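Local atomic coordinates of conserved hypothetical protein (Streptococcus pneumoniae, PDB entry 2GK4), a protein that is of unknown function but probably takes part in coenzyme A biosynthesis as a phosphopantothenate–cysteine ligase-like protein. Residues K5-S10 and E45-T50; I155-F160 and N182-I187; H200-V205 and E217-L222. All coordinates share one frame; numbering follows the deposited sequence.

Contact 1 (K5-S10 and E45-T50); sequences KILVTS and EVCLIT
Parallel strand pairing in the interior of a Rossmann-like sheet joins Ile-6 and Val-8 to Val-46 and Leu-48, with strand 5-9 running alongside strand 45-50 at 18°. Five backbone hydrogen bonds stitch the pair. Ile-6 uses its N toward Glu-45 O and receives Cys-47 N on its O at 2.9 Å; Val-8 repeats the pattern between Cys-47 O and Ile-49 N, and Ser-10 N closes the series on Ile-49 O. On one face the valines touch through single methyls: Val-8 CG2 rests 3.7 Å from Val-46 CG1, while Val-8 CG1, anti to its own backbone N (chi1 179°), leans forward to Leu-48 CD1 at 3.8 Å. On the other face, Leu-7 CD1 meets Cys-47 SG at 3.7 Å. Polar groups finish both ends. Where the strands begin, the extended chains of Lys-5 and Glu-45 run side by side, and their salt bridge is long, with NZ of Lys-5 3.8 Å from OE1 of Glu-45; the aliphatic CE lies nearer the carboxylate than the ammonium group does. Where they finish, Thr-50 OG1 donates to Ser-10 OG across 3.0 Å, tying two buried hydroxyls together just beyond the last backbone bond. Strand 87-90 continues the sheet beyond 5-9, bonding to Leu-7 and Thr-9, and strand 63-67 flanks 45-50. Helix 30-41, part of the connection between the two strands, covers the valine face through Thr-36, Leu-39 and Leu-40, whereas Tyr-85 packs against Leu-7 and Cys-47 on the reverse.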
ATOM      1  N   LYS A   5      12.983  26.772  12.523  1.00 30.61           N
ATOM      2  CA  LYS A   5      12.182  26.115  11.512  1.00 27.68           C
ATOM      3  C   LYS A   5      12.176  24.635  11.856  1.00 25.52           C
ATOM      4  O   LYS A   5      13.223  24.076  12.228  1.00 24.09           O
ATOM      5  CB  LYS A   5      12.818  26.315  10.141  1.00 27.09           C
ATOM      6  CG  LYS A   5      12.834  27.765   9.632  1.00 31.25           C
ATOM      7  CD  LYS A   5      13.439  27.801   8.237  1.00 36.85           C
ATOM      8  CE  LYS A   5      13.509  29.213   7.671  1.00 41.08           C
ATOM      9  NZ  LYS A   5      14.117  29.190   6.301  1.00 44.10           N
ATOM     10  N   ILE A   6      11.007  24.014  11.754  1.00 23.04           N
ATOM     11  CA  ILE A   6      10.841  22.626  12.185  1.00 21.42           C
ATOM     12  C   ILE A   6      10.592  21.696  10.997  1.00 21.03           C
ATOM     13  O   ILE A   6       9.687  21.921  10.209  1.00 20.31           O
ATOM     14  CB  ILE A   6       9.650  22.480  13.174  1.00 22.26           C
ATOM     15  CG1 ILE A   6       9.586  23.658  14.171  1.00 22.29           C
ATOM     16  CG2 ILE A   6       9.695  21.121  13.870  1.00 22.09           C
ATOM     17  CD1 ILE A   6      10.647  23.678  15.207  1.00 24.84           C
ATOM     18  N   LEU A   7      11.392  20.626  10.901  1.00 19.96           N
ATOM     19  CA  LEU A   7      11.192  19.598   9.911  1.00 19.44           C
ATOM     20  C   LEU A   7      10.490  18.426  10.593  1.00 19.34           C
ATOM     21  O   LEU A   7      10.879  17.987  11.674  1.00 19.68           O
ATOM     22  CB  LEU A   7      12.571  19.154   9.354  1.00 19.17           C
ATOM     23  CG  LEU A   7      12.648  18.152   8.188  1.00 16.80           C
ATOM     24  CD1 LEU A   7      11.966  18.696   6.915  1.00 19.81           C
ATOM     25  CD2 LEU A   7      14.123  17.866   7.943  1.00 19.18           C
ATOM     26  N   VAL A   8       9.414  17.950   9.980  1.00 19.09           N
ATOM     27  CA  VAL A   8       8.627  16.885  10.563  1.00 18.98           C
ATOM     28  C   VAL A   8       8.464  15.799   9.534  1.00 18.40           C
ATOM     29  O   VAL A   8       8.287  16.090   8.324  1.00 19.22           O
ATOM     30  CB  VAL A   8       7.214  17.395  11.065  1.00 19.17           C
ATOM     31  CG1 VAL A   8       6.400  16.238  11.641  1.00 19.24           C
ATOM     32  CG2 VAL A   8       7.333  18.573  12.083  1.00 19.28           C
ATOM     33  N   THR A   9       8.539  14.534   9.964  1.00 18.72           N
ATOM     34  CA  THR A   9       8.161  13.453   9.064  1.00 18.28           C
ATOM     35  C   THR A   9       6.968  12.700   9.633  1.00 18.44           C
ATOM     36  O   THR A   9       6.807  12.569  10.870  1.00 18.63           O
ATOM     37  CB  THR A   9       9.306  12.420   8.779  1.00 17.96           C
ATOM     38  OG1 THR A   9       9.536  11.616   9.951  1.00 17.60           O
ATOM     39  CG2 THR A   9      10.647  13.126   8.368  1.00 17.77           C
ATOM     40  N   SER A  10       6.107  12.229   8.741  1.00 18.96           N
ATOM     41  CA  SER A  10       5.019  11.362   9.176  1.00 19.73           C
ATOM     42  C   SER A  10       4.597  10.371   8.098  1.00 20.01           C
ATOM     43  O   SER A  10       4.934  10.512   6.918  1.00 19.79           O
ATOM     44  CB  SER A  10       3.795  12.217   9.570  1.00 20.16           C
ATOM     45  OG  SER A  10       3.128  12.658   8.390  1.00 20.09           O
ATOM     46  N   GLU A  45       7.248  27.781  11.536  1.00 21.68           N
ATOM     47  CA  GLU A  45       7.349  27.389  10.147  1.00 23.45           C
ATOM     48  C   GLU A  45       7.676  25.895  10.163  1.00 21.40           C
ATOM     49  O   GLU A  45       8.592  25.471  10.887  1.00 20.67           O
ATOM     50  CB  GLU A  45       8.470  28.178   9.469  1.00 23.35           C
ATOM     51  CG  GLU A  45       8.723  27.758   8.025  1.00 27.81           C
ATOM     52  CD  GLU A  45       9.804  28.619   7.366  1.00 29.07           C
ATOM     53  OE1 GLU A  45      10.441  28.130   6.390  1.00 35.65           O
ATOM     54  OE2 GLU A  45      10.027  29.761   7.859  1.00 31.41           O
ATOM     55  N   VAL A  46       6.871  25.102   9.462  1.00 20.30           N
ATOM     56  CA  VAL A  46       7.044  23.637   9.459  1.00 21.04           C
ATOM     57  C   VAL A  46       7.158  23.137   8.033  1.00 21.06           C
ATOM     58  O   VAL A  46       6.379  23.533   7.170  1.00 20.78           O
ATOM     59  CB  VAL A  46       5.845  22.900  10.117  1.00 20.82           C
ATOM     60  CG1 VAL A  46       6.049  21.349  10.049  1.00 22.45           C
ATOM     61  CG2 VAL A  46       5.638  23.368  11.563  1.00 22.06           C
ATOM     62  N   CYS A  47       8.105  22.237   7.794  1.00 21.02           N
ATOM     63  CA  CYS A  47       8.151  21.517   6.541  1.00 20.32           C
ATOM     64  C   CYS A  47       7.821  20.064   6.866  1.00 20.26           C
ATOM     65  O   CYS A  47       8.500  19.433   7.711  1.00 19.40           O
ATOM     66  CB  CYS A  47       9.537  21.637   5.907  1.00 21.37           C
ATOM     67  SG  CYS A  47       9.746  20.481   4.497  1.00 25.16           S
ATOM     68  N   LEU A  48       6.738  19.561   6.281  1.00 19.28           N
ATOM     69  CA  LEU A  48       6.300  18.192   6.567  1.00 19.42           C
ATOM     70  C   LEU A  48       6.643  17.267   5.418  1.00 19.80           C
ATOM     71  O   LEU A  48       6.161  17.469   4.294  1.00 20.77           O
ATOM     72  CB  LEU A  48       4.772  18.156   6.780  1.00 19.74           C
ATOM     73  CG  LEU A  48       4.164  16.762   6.990  1.00 20.41           C
ATOM     74  CD1 LEU A  48       4.674  16.102   8.286  1.00 19.47           C
ATOM     75  CD2 LEU A  48       2.616  16.804   6.972  1.00 20.50           C
ATOM     76  N   ILE A  49       7.476  16.268   5.697  0.50 19.01           N
ATOM     77  CA  ILE A  49       7.740  15.197   4.758  0.50 19.06           C
ATOM     78  C   ILE A  49       6.765  14.084   5.103  0.50 19.51           C
ATOM     79  O   ILE A  49       6.721  13.602   6.252  0.50 19.37           O
ATOM     80  CB  ILE A  49       9.193  14.695   4.887  0.50 18.54           C
ATOM     81  CG1 ILE A  49      10.167  15.867   4.710  0.50 19.26           C
ATOM     82  CG2 ILE A  49       9.474  13.530   3.905  0.50 18.76           C
ATOM     83  CD1 ILE A  49       9.979  16.659   3.415  0.50 15.69           C
ATOM     84  N   THR A  50       5.960  13.700   4.125  1.00 19.25           N
ATOM     85  CA  THR A  50       4.907  12.741   4.388  1.00 20.21           C
ATOM     86  C   THR A  50       4.638  11.850   3.155  1.00 20.95           C
ATOM     87  O   THR A  50       5.415  11.845   2.192  1.00 20.13           O
ATOM     88  CB  THR A  50       3.670  13.509   4.966  1.00 20.10           C
ATOM     89  OG1 THR A  50       2.683  12.594   5.463  1.00 20.97           O
ATOM     90  CG2 THR A  50       3.078  14.473   3.883  1.00 20.92           C
TER

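Contact 2 (I155-F160 and N182-I187); sequences IHLIGF and NQADLI
Leu-157 and Asp-185 begin the pairing before regular parallel strand geometry sets in: Asp-185 N gives a hydrogen bond to Leu-157 O at 2.8 Å, and Leu-186 N adds a weak second one to the same oxygen. Two parallel bridges follow, Ile-158 with Leu-186 and Gly-159 with Ile-187, and Gly-159 N reaches Leu-186 O at 2.9 Å. In the one of its two conformers described here, the Asp-185 carboxylate returns to the backbone, its OD1 taking Leu-157 N at 2.9 Å from above the carboxylate plane, 47° out of it. A side chain may thus stand in for a main-chain acceptor, at least part of the time, where the incoming segment is still a turn. Leu-157 lies over that turn, CG 3.9 Å from Ala-184 CB, and its CD2 comes within 3.3 Å of Asn-182 O at the helix end, where Gln-183 completes a Schellman motif. One residue further along, Ile-158 CG2 meets Leu-186 CD2 at 3.9 Å on the opposite face. Ile-187 folds its CD1 back over Gly-159, 3.7 Å from the glycine CA, with CG1 beside the backbone N (chi1 -65°) and the chain turned again at chi2 (-62°); Ala-175 and Leu-179 of helix 168-182 pack on the same isoleucine. Strand 156-163, helix 168-182 and strand 186-191 form a beta-alpha-beta crossover, the repeating element of Rossmann-type folds, and here its two parallel strands come together.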
ATOM      1  N   ILE A 155      21.380  20.364  14.834  1.00 23.59           N
ATOM      2  CA  ILE A 155      19.925  20.163  14.801  1.00 22.73           C
ATOM      3  C   ILE A 155      19.440  19.429  16.066  1.00 22.94           C
ATOM      4  O   ILE A 155      20.155  18.590  16.628  1.00 24.42           O
ATOM      5  CB  ILE A 155      19.469  19.443  13.497  1.00 22.48           C
ATOM      6  CG1 ILE A 155      17.978  19.723  13.223  1.00 21.53           C
ATOM      7  CG2 ILE A 155      19.810  17.931  13.545  1.00 22.28           C
ATOM      8  CD1 ILE A 155      17.468  19.106  11.931  1.00 20.83           C
ATOM      9  N   HIS A 156      18.256  19.779  16.562  1.00 22.18           N
ATOM     10  CA  HIS A 156      17.666  19.034  17.671  1.00 21.40           C
ATOM     11  C   HIS A 156      16.883  17.860  17.089  1.00 20.78           C
ATOM     12  O   HIS A 156      15.908  18.077  16.370  1.00 20.23           O
ATOM     13  CB  HIS A 156      16.766  19.962  18.480  1.00 22.67           C
ATOM     14  CG  HIS A 156      17.517  21.090  19.121  1.00 27.15           C
ATOM     15  ND1 HIS A 156      18.496  20.878  20.065  1.00 31.34           N
ATOM     16  CD2 HIS A 156      17.473  22.429  18.918  1.00 29.76           C
ATOM     17  CE1 HIS A 156      19.008  22.040  20.434  1.00 33.06           C
ATOM     18  NE2 HIS A 156      18.402  22.997  19.754  1.00 31.00           N
ATOM     19  N   LEU A 157      17.354  16.635  17.352  1.00 20.36           N
ATOM     20  CA  LEU A 157      16.771  15.439  16.745  1.00 20.96           C
ATOM     21  C   LEU A 157      15.822  14.739  17.704  1.00 20.22           C
ATOM     22  O   LEU A 157      16.228  14.271  18.775  1.00 21.14           O
ATOM     23  CB  LEU A 157      17.849  14.463  16.319  1.00 20.57           C
ATOM     24  CG  LEU A 157      17.458  13.074  15.836  1.00 21.22           C
ATOM     25  CD1 LEU A 157      16.429  13.168  14.683  1.00 22.46           C
ATOM     26  CD2 LEU A 157      18.768  12.357  15.377  1.00 22.32           C
ATOM     27  N   ILE A 158      14.578  14.615  17.281  1.00 20.44           N
ATOM     28  CA  ILE A 158      13.578  13.939  18.066  1.00 20.09           C
ATOM     29  C   ILE A 158      13.072  12.765  17.267  1.00 21.18           C
ATOM     30  O   ILE A 158      12.616  12.910  16.118  1.00 20.00           O
ATOM     31  CB  ILE A 158      12.401  14.879  18.455  1.00 20.42           C
ATOM     32  CG1 ILE A 158      12.932  16.011  19.339  1.00 20.39           C
ATOM     33  CG2 ILE A 158      11.316  14.046  19.155  1.00 20.61           C
ATOM     34  CD1 ILE A 158      12.161  17.315  19.255  1.00 24.93           C
ATOM     35  N   GLY A 159      13.202  11.581  17.848  1.00 20.66           N
ATOM     36  CA  GLY A 159      12.686  10.374  17.179  1.00 21.88           C
ATOM     37  C   GLY A 159      11.615   9.686  17.999  1.00 21.93           C
ATOM     38  O   GLY A 159      11.265  10.147  19.104  1.00 22.31           O
ATOM     39  N   PHE A 160      11.096   8.590  17.435  1.00 22.36           N
ATOM     40  CA  PHE A 160      10.071   7.754  18.059  1.00 23.22           C
ATOM     41  C   PHE A 160      10.531   6.318  18.068  1.00 23.72           C
ATOM     42  O   PHE A 160      11.380   5.918  17.270  1.00 25.02           O
ATOM     43  CB  PHE A 160       8.750   7.859  17.266  1.00 22.74           C
ATOM     44  CG  PHE A 160       8.017   9.135  17.498  1.00 23.70           C
ATOM     45  CD1 PHE A 160       8.405  10.304  16.862  1.00 25.04           C
ATOM     46  CD2 PHE A 160       6.934   9.175  18.377  1.00 27.18           C
ATOM     47  CE1 PHE A 160       7.733  11.513  17.112  1.00 27.58           C
ATOM     48  CE2 PHE A 160       6.243  10.362  18.603  1.00 25.18           C
ATOM     49  CZ  PHE A 160       6.666  11.536  17.978  1.00 25.33           C
ATOM     50  N   ASN A 182      21.692   7.286  17.449  1.00 36.50           N
ATOM     51  CA  ASN A 182      21.300   8.369  16.529  1.00 35.47           C
ATOM     52  C   ASN A 182      21.745   9.749  16.967  1.00 34.31           C
ATOM     53  O   ASN A 182      21.442  10.753  16.304  1.00 33.81           O
ATOM     54  CB  ASN A 182      19.781   8.366  16.335  1.00 35.83           C
ATOM     55  CG  ASN A 182      19.296   7.143  15.599  1.00 37.64           C
ATOM     56  OD1 ASN A 182      19.726   6.872  14.484  1.00 41.17           O
ATOM     57  ND2 ASN A 182      18.391   6.401  16.211  1.00 39.73           N
ATOM     58  N   GLN A 183      22.451   9.812  18.093  1.00 32.87           N
ATOM     59  CA  GLN A 183      22.728  11.090  18.747  1.00 32.39           C
ATOM     60  C   GLN A 183      21.461  11.929  18.825  1.00 31.29           C
ATOM     61  O   GLN A 183      21.483  13.171  18.673  1.00 31.30           O
ATOM     62  CB  GLN A 183      23.821  11.867  18.014  1.00 32.81           C
ATOM     63  CG  GLN A 183      25.041  11.059  17.712  1.00 34.55           C
ATOM     64  CD  GLN A 183      26.045  11.849  16.909  1.00 38.13           C
ATOM     65  OE1 GLN A 183      26.496  12.914  17.340  1.00 39.39           O
ATOM     66  NE2 GLN A 183      26.404  11.332  15.730  1.00 36.76           N
ATOM     67  N   ALA A 184      20.342  11.248  19.057  1.00 29.98           N
ATOM     68  CA  ALA A 184      19.084  11.928  19.194  1.00 28.35           C
ATOM     69  C   ALA A 184      19.073  12.561  20.550  1.00 27.64           C
ATOM     70  O   ALA A 184      19.761  12.101  21.491  1.00 28.91           O
ATOM     71  CB  ALA A 184      17.889  10.947  19.025  1.00 27.79           C
ATOM     72  N   ASP A 185      18.257  13.590  20.638  0.50 26.05           N
ATOM     73  CA  ASP A 185      18.130  14.404  21.789  0.50 24.68           C
ATOM     74  C   ASP A 185      17.016  13.824  22.699  0.50 24.40           C
ATOM     75  O   ASP A 185      17.111  13.810  23.932  0.50 22.98           O
ATOM     76  CB  ASP A 185      17.852  15.803  21.271  0.50 24.70           C
ATOM     77  CG  ASP A 185      19.093  16.432  20.583  0.50 22.98           C
ATOM     78  OD1 ASP A 185      19.445  16.178  19.355  0.50 20.76           O
ATOM     79  OD2 ASP A 185      19.738  17.192  21.321  0.50 21.83           O
ATOM     80  N   LEU A 186      16.008  13.259  22.047  1.00 23.62           N
ATOM     81  CA  LEU A 186      14.785  12.816  22.674  1.00 22.73           C
ATOM     82  C   LEU A 186      14.242  11.698  21.820  1.00 22.23           C
ATOM     83  O   LEU A 186      14.216  11.819  20.590  1.00 20.90           O
ATOM     84  CB  LEU A 186      13.772  13.960  22.714  1.00 22.75           C
ATOM     85  CG  LEU A 186      12.325  13.626  23.090  1.00 23.33           C
ATOM     86  CD1 LEU A 186      12.283  13.095  24.555  1.00 22.35           C
ATOM     87  CD2 LEU A 186      11.433  14.893  22.951  1.00 23.27           C
ATOM     88  N   ILE A 187      13.835  10.602  22.468  1.00 21.45           N
ATOM     89  CA  ILE A 187      13.071   9.547  21.795  1.00 21.59           C
ATOM     90  C   ILE A 187      11.733   9.377  22.509  1.00 21.60           C
ATOM     91  O   ILE A 187      11.683   9.124  23.727  1.00 22.41           O
ATOM     92  CB  ILE A 187      13.823   8.167  21.782  1.00 21.54           C
ATOM     93  CG1 ILE A 187      15.119   8.195  20.951  1.00 22.43           C
ATOM     94  CG2 ILE A 187      12.942   7.081  21.239  1.00 22.64           C
ATOM     95  CD1 ILE A 187      14.938   8.500  19.468  1.00 22.75           C
TER

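Contact 3 (H200-V205 and E217-L222); sequences HRAIFV and EEIAEL
Ile-219 is the first residue of the helical segment 217-222 to reach strand 202-205, and its branches divide the work. CG1, anti to the carbonyl carbon (chi1 -64°), carries CD1 out over one face of the His-200 imidazole, 3.9 Å from the centroid and displaced toward the rim, with ND1 its nearest ring atom at 3.6 Å. The same methyl lies 3.9 Å from Ala-202 CB, so a single atom fills the angle between the histidine and the strand. CG2, the other branch, touches Phe-204 CZ, and the backbone takes part as well: Ile-219 O sits at the edge of the phenyl ring, near its plane, 3.5 Å from CZ. One turn onward, Leu-222 approaches Phe-204 from the opposite direction. Its CD2 stands almost exactly over the middle of the ring, 3.5 Å from the centroid and 10° off the normal, a CH-pi contact; CG adds a second touch, 3.6 Å from Phe-204 CE2. The phenyl ring is therefore pressed by a methyl on a face and met by a carbonyl at its edge. Beyond this pair, Leu-31 of helix 30-41 packs on Ile-219, while Ile-188 of strand 186-191 touches Phe-204. No hydrogen bond crosses the interface, and His-200 ND1 is buried without a polar partner in the model. Across these two segments the contact is therefore essentially apolar, made by methyls over the two ring faces and on Ala-202, with no directional polar bond to fix the helix.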
ATOM      1  N   HIS A 200      -3.074   7.537  24.485  1.00 23.49           N
ATOM      2  CA  HIS A 200      -1.879   7.183  23.751  1.00 23.24           C
ATOM      3  C   HIS A 200      -0.760   7.359  24.759  1.00 22.30           C
ATOM      4  O   HIS A 200      -0.213   8.443  24.884  1.00 23.49           O
ATOM      5  CB  HIS A 200      -1.661   8.150  22.570  1.00 23.02           C
ATOM      6  CG  HIS A 200      -0.635   7.682  21.580  1.00 22.85           C
ATOM      7  ND1 HIS A 200       0.604   7.192  21.943  1.00 27.03           N
ATOM      8  CD2 HIS A 200      -0.672   7.637  20.230  1.00 19.25           C
ATOM      9  CE1 HIS A 200       1.280   6.856  20.858  1.00 22.45           C
ATOM     10  NE2 HIS A 200       0.526   7.109  19.806  1.00 25.71           N
ATOM     11  N   ARG A 201      -0.477   6.314  25.512  1.00 21.81           N
ATOM     12  CA  ARG A 201       0.609   6.382  26.519  1.00 21.52           C
ATOM     13  C   ARG A 201       1.933   6.517  25.783  1.00 20.48           C
ATOM     14  O   ARG A 201       2.201   5.760  24.845  1.00 19.92           O
ATOM     15  CB  ARG A 201       0.615   5.078  27.340  1.00 21.88           C
ATOM     16  CG  ARG A 201       1.791   4.906  28.285  1.00 25.31           C
ATOM     17  CD  ARG A 201       1.458   5.515  29.613  1.00 25.55           C
ATOM     18  NE  ARG A 201       2.499   5.191  30.584  1.00 26.36           N
ATOM     19  CZ  ARG A 201       2.641   5.832  31.742  1.00 27.12           C
ATOM     20  NH1 ARG A 201       1.802   6.819  32.042  1.00 26.68           N
ATOM     21  NH2 ARG A 201       3.650   5.505  32.565  1.00 24.13           N
ATOM     22  N   ALA A 202       2.785   7.434  26.236  1.00 20.07           N
ATOM     23  CA  ALA A 202       4.131   7.579  25.689  1.00 19.82           C
ATOM     24  C   ALA A 202       5.104   8.055  26.746  1.00 20.09           C
ATOM     25  O   ALA A 202       4.722   8.687  27.746  1.00 21.82           O
ATOM     26  CB  ALA A 202       4.141   8.554  24.498  1.00 20.02           C
ATOM     27  N   ILE A 203       6.360   7.718  26.527  1.00 20.92           N
ATOM     28  CA  ILE A 203       7.422   8.087  27.453  1.00 20.32           C
ATOM     29  C   ILE A 203       8.430   8.885  26.670  1.00 20.13           C
ATOM     30  O   ILE A 203       9.000   8.392  25.689  1.00 20.82           O
ATOM     31  CB  ILE A 203       8.079   6.844  28.072  1.00 20.14           C
ATOM     32  CG1 ILE A 203       6.997   5.856  28.590  1.00 22.03           C
ATOM     33  CG2 ILE A 203       9.140   7.234  29.132  1.00 20.27           C
ATOM     34  CD1 ILE A 203       7.520   4.478  28.899  1.00 27.24           C
ATOM     35  N   PHE A 204       8.672  10.115  27.126  1.00 19.91           N
ATOM     36  CA  PHE A 204       9.685  10.988  26.534  1.00 18.60           C
ATOM     37  C   PHE A 204      11.009  10.585  27.173  1.00 19.33           C
ATOM     38  O   PHE A 204      11.239  10.848  28.363  1.00 18.57           O
ATOM     39  CB  PHE A 204       9.336  12.466  26.823  1.00 18.57           C
ATOM     40  CG  PHE A 204       8.308  13.044  25.890  1.00 19.86           C
ATOM     41  CD1 PHE A 204       7.093  12.384  25.638  1.00 19.53           C
ATOM     42  CD2 PHE A 204       8.540  14.287  25.288  1.00 20.89           C
ATOM     43  CE1 PHE A 204       6.138  12.942  24.773  1.00 18.23           C
ATOM     44  CE2 PHE A 204       7.594  14.867  24.441  1.00 18.86           C
ATOM     45  CZ  PHE A 204       6.390  14.208  24.187  1.00 19.89           C
ATOM     46  N   VAL A 205      11.807   9.853  26.403  1.00 19.16           N
ATOM     47  CA  VAL A 205      13.060   9.314  26.850  1.00 20.03           C
ATOM     48  C   VAL A 205      14.234  10.231  26.465  1.00 21.48           C
ATOM     49  O   VAL A 205      14.565  10.474  25.258  1.00 21.51           O
ATOM     50  CB  VAL A 205      13.280   7.851  26.318  1.00 19.88           C
ATOM     51  CG1 VAL A 205      14.574   7.261  26.869  1.00 20.13           C
ATOM     52  CG2 VAL A 205      12.115   6.948  26.731  1.00 19.09           C
ATOM     53  N   GLU A 217      -2.709  14.510  22.291  1.00 26.25           N
ATOM     54  CA  GLU A 217      -2.691  15.954  22.516  1.00 27.22           C
ATOM     55  C   GLU A 217      -1.585  16.300  23.517  1.00 26.88           C
ATOM     56  O   GLU A 217      -0.850  17.276  23.325  1.00 25.50           O
ATOM     57  CB  GLU A 217      -4.066  16.436  22.994  1.00 28.68           C
ATOM     58  CG  GLU A 217      -5.179  16.284  21.929  1.00 32.77           C
ATOM     59  CD  GLU A 217      -5.595  14.825  21.644  1.00 37.44           C
ATOM     60  OE1 GLU A 217      -5.580  13.965  22.563  1.00 35.35           O
ATOM     61  OE2 GLU A 217      -5.958  14.546  20.481  1.00 41.87           O
ATOM     62  N   GLU A 218      -1.442  15.476  24.557  1.00 25.97           N
ATOM     63  CA  GLU A 218      -0.394  15.699  25.560  1.00 26.09           C
ATOM     64  C   GLU A 218       0.985  15.525  24.945  1.00 23.84           C
ATOM     65  O   GLU A 218       1.919  16.257  25.316  1.00 23.85           O
ATOM     66  CB  GLU A 218      -0.536  14.742  26.742  1.00 25.94           C
ATOM     67  CG  GLU A 218      -1.363  15.289  27.905  1.00 29.41           C
ATOM     68  CD  GLU A 218      -1.670  14.236  28.982  1.00 29.88           C
ATOM     69  OE1 GLU A 218      -0.814  13.358  29.267  1.00 30.32           O
ATOM     70  OE2 GLU A 218      -2.784  14.299  29.555  1.00 35.37           O
ATOM     71  N   ILE A 219       1.118  14.558  24.024  1.00 22.80           N
ATOM     72  CA  ILE A 219       2.386  14.375  23.287  1.00 22.29           C
ATOM     73  C   ILE A 219       2.743  15.668  22.563  1.00 22.82           C
ATOM     74  O   ILE A 219       3.858  16.208  22.723  1.00 21.17           O
ATOM     75  CB  ILE A 219       2.347  13.161  22.295  1.00 21.99           C
ATOM     76  CG1 ILE A 219       2.182  11.848  23.069  1.00 21.66           C
ATOM     77  CG2 ILE A 219       3.624  13.111  21.411  1.00 22.05           C
ATOM     78  CD1 ILE A 219       1.788  10.608  22.176  1.00 22.14           C
ATOM     79  N   ALA A 220       1.785  16.164  21.769  1.00 22.61           N
ATOM     80  CA  ALA A 220       1.995  17.417  21.029  1.00 23.58           C
ATOM     81  C   ALA A 220       2.328  18.623  21.905  1.00 23.82           C
ATOM     82  O   ALA A 220       3.260  19.382  21.579  1.00 22.57           O
ATOM     83  CB  ALA A 220       0.812  17.714  20.058  1.00 23.03           C
ATOM     84  N   GLU A 221       1.603  18.756  23.013  0.50 24.05           N
ATOM     85  CA  GLU A 221       1.747  19.884  23.919  0.50 24.86           C
ATOM     86  C   GLU A 221       3.130  19.902  24.584  0.50 24.69           C
ATOM     87  O   GLU A 221       3.786  20.940  24.660  0.50 24.41           O
ATOM     88  CB  GLU A 221       0.587  19.882  24.941  0.50 25.27           C
ATOM     89  CG  GLU A 221      -0.788  20.103  24.264  0.50 25.44           C
ATOM     90  CD  GLU A 221      -2.012  19.774  25.132  0.50 26.60           C
ATOM     91  OE1 GLU A 221      -1.871  19.125  26.188  0.50 29.58           O
ATOM     92  OE2 GLU A 221      -3.134  20.182  24.744  0.50 28.07           O
ATOM     93  N   LEU A 222       3.578  18.731  25.030  1.00 24.08           N
ATOM     94  CA  LEU A 222       4.891  18.563  25.639  1.00 23.58           C
ATOM     95  C   LEU A 222       6.014  18.804  24.623  1.00 23.17           C
ATOM     96  O   LEU A 222       7.007  19.487  24.921  1.00 23.16           O
ATOM     97  CB  LEU A 222       5.018  17.189  26.316  1.00 23.41           C
ATOM     98  CG  LEU A 222       6.333  16.969  27.092  1.00 22.62           C
ATOM     99  CD1 LEU A 222       6.578  18.070  28.108  1.00 22.75           C
ATOM    100  CD2 LEU A 222       6.347  15.598  27.772  1.00 23.61           C
TER

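The three contacts sample a single mixed sheet in chain order, each closing before the next opens. Contact 1 joins 5-9 to 45-50 on one side of strand 87-90; contact 2 joins 156-163 to 186-191 on the other, their centres about 14 Å apart. Contact 3 lies further along, about 15 Å from contact 2 and 18 Å from contact 1, between centres, where the order turns antiparallel. Contacts 2 and 3 touch directly: Ile-187 O and Val-205 N are 2.8 Å apart, a probable hydrogen bond, and Leu-186 packs on Phe-204. Helices 30-41 and 216-228 lie against each other, linking the packing at contacts 1 and 3 and making one continuous alpha-beta core.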